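Local coordinates for protease 2A (PDB 5X45), which probably acts as a chymotrypsin-like cysteine protease that cleaves the viral polyprotein during rhinovirus infection, at residues G3-T11 against P104-L112. Residues are numbered along the deposited sequence; the frame is centred on the assembly and turned at random.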
loop_
_atom_site.group_PDB
_atom_site.type_symbol
_atom_site.label_atom_id
_atom_site.label_comp_id
_atom_site.label_asym_id
_atom_site.label_seq_id
_atom_site.Cartn_x
_atom_site.Cartn_y
_atom_site.Cartn_z
ATOM N N GLY A 3 -15.947 2.359 -1.678
ATOM C CA GLY A 3 -14.992 1.265 -1.634
ATOM C C GLY A 3 -13.662 1.534 -2.315
ATOM O O GLY A 3 -12.610 1.381 -1.695
ATOM N N PRO A 4 -13.693 1.924 -3.601
ATOM C CA PRO A 4 -12.449 2.191 -4.337
ATOM C C PRO A 4 -11.620 3.342 -3.759
ATOM O O PRO A 4 -10.429 3.433 -4.047
ATOM C CB PRO A 4 -12.944 2.540 -5.742
ATOM C CG PRO A 4 -14.252 1.830 -5.853
ATOM C CD PRO A 4 -14.865 1.921 -4.496
ATOM N N SER A 5 -12.240 4.200 -2.956
ATOM C CA SER A 5 -11.558 5.369 -2.417
ATOM C C SER A 5 -10.968 5.112 -1.036
ATOM O O SER A 5 -10.242 5.956 -0.497
ATOM C CB SER A 5 -12.522 6.554 -2.337
ATOM O OG SER A 5 -12.764 7.107 -3.614
ATOM N N ASP A 6 -11.275 3.956 -0.459
ATOM C CA ASP A 6 -10.795 3.653 0.883
ATOM C C ASP A 6 -9.273 3.503 0.877
ATOM O O ASP A 6 -8.717 2.807 0.031
ATOM C CB ASP A 6 -11.482 2.400 1.451
ATOM C CG ASP A 6 -12.964 2.640 1.801
ATOM O OD1 ASP A 6 -13.373 3.813 1.964
ATOM O OD2 ASP A 6 -13.723 1.652 1.924
ATOM N N MET A 7 -8.617 4.205 1.798
ATOM C CA MET A 7 -7.159 4.200 1.947
ATOM C C MET A 7 -6.684 3.067 2.869
ATOM O O MET A 7 -5.819 3.270 3.718
ATOM C CB MET A 7 -6.670 5.538 2.513
ATOM C CG MET A 7 -7.284 6.777 1.880
ATOM S SD MET A 7 -6.735 7.041 0.196
ATOM C CE MET A 7 -5.209 7.950 0.439
ATOM N N PHE A 8 -7.297 1.900 2.748
ATOM C CA PHE A 8 -6.915 0.745 3.542
ATOM C C PHE A 8 -7.399 -0.486 2.797
ATOM O O PHE A 8 -8.196 -0.370 1.875
ATOM C CB PHE A 8 -7.514 0.802 4.961
ATOM C CG PHE A 8 -9.022 0.910 4.987
ATOM C CD1 PHE A 8 -9.819 -0.227 4.893
ATOM C CD2 PHE A 8 -9.645 2.150 5.113
ATOM C CE1 PHE A 8 -11.218 -0.124 4.907
ATOM C CE2 PHE A 8 -11.046 2.261 5.138
ATOM C CZ PHE A 8 -11.827 1.130 5.029
ATOM N N VAL A 9 -6.926 -1.657 3.204
ATOM C CA VAL A 9 -7.377 -2.905 2.608
ATOM C C VAL A 9 -8.097 -3.750 3.642
ATOM O O VAL A 9 -7.552 -4.041 4.699
ATOM C CB VAL A 9 -6.203 -3.696 2.014
ATOM C CG1 VAL A 9 -6.697 -4.966 1.351
ATOM C CG2 VAL A 9 -5.428 -2.822 1.035
ATOM N N HIS A 10 -9.321 -4.155 3.325
ATOM C CA HIS A 10 -10.159 -4.875 4.274
ATOM C C HIS A 10 -10.577 -6.232 3.716
ATOM O O HIS A 10 -11.512 -6.330 2.923
ATOM C CB HIS A 10 -11.383 -4.027 4.620
ATOM C CG HIS A 10 -12.229 -4.602 5.714
ATOM N ND1 HIS A 10 -13.455 -4.067 6.056
ATOM C CD2 HIS A 10 -12.027 -5.649 6.540
ATOM C CE1 HIS A 10 -13.974 -4.770 7.049
ATOM N NE2 HIS A 10 -13.131 -5.734 7.363
ATOM N N THR A 11 -9.882 -7.282 4.136
ATOM C CA THR A 11 -10.176 -8.629 3.653
ATOM C C THR A 11 -11.199 -9.311 4.552
ATOM O O THR A 11 -11.744 -8.670 5.457
ATOM C CB THR A 11 -8.904 -9.490 3.582
ATOM O OG1 THR A 11 -8.398 -9.707 4.906
ATOM C CG2 THR A 11 -7.840 -8.811 2.718
ATOM N N PRO A 104 2.138 14.076 -1.190
ATOM C CA PRO A 104 1.866 13.805 0.224
ATOM C C PRO A 104 0.365 13.693 0.481
ATOM O O PRO A 104 -0.398 14.544 0.031
ATOM C CB PRO A 104 2.468 15.022 0.934
ATOM C CG PRO A 104 3.587 15.446 0.037
ATOM C CD PRO A 104 3.120 15.164 -1.368
ATOM N N GLY A 105 -0.052 12.642 1.178
ATOM C CA GLY A 105 -1.463 12.443 1.453
ATOM C C GLY A 105 -2.089 11.326 0.638
ATOM O O GLY A 105 -3.240 10.956 0.869
ATOM N N ASP A 106 -1.344 10.798 -0.326
ATOM C CA ASP A 106 -1.863 9.745 -1.195
ATOM C C ASP A 106 -1.609 8.346 -0.615
ATOM O O ASP A 106 -2.083 7.349 -1.163
ATOM C CB ASP A 106 -1.252 9.854 -2.603
ATOM C CG ASP A 106 -1.727 11.095 -3.367
ATOM O OD1 ASP A 106 -2.672 11.774 -2.903
ATOM O OD2 ASP A 106 -1.145 11.398 -4.435
ATOM N N CYS A 107 -0.855 8.272 0.482
ATOM C CA CYS A 107 -0.517 6.981 1.094
ATOM C C CYS A 107 -1.762 6.192 1.505
ATOM O O CYS A 107 -2.708 6.744 2.069
ATOM C CB CYS A 107 0.409 7.183 2.300
ATOM S SG CYS A 107 1.983 8.003 1.889
ATOM N N GLY A 108 -1.764 4.900 1.185
ATOM C CA GLY A 108 -2.891 4.045 1.504
ATOM C C GLY A 108 -3.765 3.735 0.292
ATOM O O GLY A 108 -4.555 2.787 0.319
ATOM N N GLY A 109 -3.642 4.551 -0.757
ATOM C CA GLY A 109 -4.371 4.341 -1.993
ATOM C C GLY A 109 -4.050 2.969 -2.549
ATOM O O GLY A 109 -2.892 2.547 -2.552
ATOM N N LYS A 110 -5.084 2.264 -2.993
ATOM C CA LYS A 110 -4.949 0.871 -3.383
ATOM C C LYS A 110 -4.398 0.662 -4.780
ATOM O O LYS A 110 -4.744 1.391 -5.703
ATOM C CB LYS A 110 -6.304 0.170 -3.269
ATOM C CG LYS A 110 -6.778 0.003 -1.839
ATOM C CD LYS A 110 -8.082 -0.753 -1.772
ATOM C CE LYS A 110 -9.261 0.152 -2.029
ATOM N NZ LYS A 110 -10.550 -0.594 -1.942
ATOM N N LEU A 111 -3.567 -0.370 -4.917
ATOM C CA LEU A 111 -3.112 -0.876 -6.204
ATOM C C LEU A 111 -3.771 -2.226 -6.483
ATOM O O LEU A 111 -3.603 -3.188 -5.722
ATOM C CB LEU A 111 -1.590 -1.018 -6.229
ATOM C CG LEU A 111 -0.985 -1.770 -7.417
ATOM C CD1 LEU A 111 -1.303 -1.055 -8.716
ATOM C CD2 LEU A 111 0.518 -1.889 -7.244
ATOM N N LEU A 112 -4.502 -2.296 -7.592
ATOM C CA LEU A 112 -5.234 -3.507 -7.958
ATOM C C LEU A 112 -4.794 -4.100 -9.284
ATOM O O LEU A 112 -4.531 -3.384 -10.249
ATOM C CB LEU A 112 -6.736 -3.232 -8.039
ATOM C CG LEU A 112 -7.468 -2.901 -6.750
ATOM C CD1 LEU A 112 -7.619 -1.400 -6.623
ATOM C CD2 LEU A 112 -8.817 -3.598 -6.757
#
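The Pro-Gly-Asp-Cys-Gly-Gly signature of picornaviral 2A proteases, whose cysteine is probably the nucleophile as in relatives, meets the N-terminal segment through Met7 and Lys110. Met7 bends at its second and third torsions, which brings its methyl to carbonyl oxygens of the signature turn: CE lies 3.2 Å from Cys107 O and 3.6 Å from Asp106 O. That turn is type II from Asp106 to Gly109, closed by Gly109 N to Asp106 O at 3.2 Å, with Gly108 at its third position. Next to it, Met7 CA approaches Gly108 O at 3.4 Å as a CA-H...O contact, where the two backbones come closest.

The signature leads into strand 110-113 of the six-stranded C-terminal barrel, while 9-10 edges the N-terminal four-stranded sheet through Val9 and Tyr16; the loop before 9-10 packs against the start of the barrel strand and leads into the N-terminal half of the chymotrypsin-like fold.

Lys110 runs alongside the N-terminal backbone, with CD 3.7 Å from Phe8 O and CE 3.4 Å from Asp6 O. A kink at chi3 (-82°) turns its end to Gly3, where NZ donates to Gly3 O at 2.9 Å. The C=O...N angle is 131° and NZ stands 45° out of the carbonyl plane. From the opposite face Asp6 N bonds the same oxygen (3.2 Å), closing a type I turn; Asp48 adds a weak, long ion pair to the lysine.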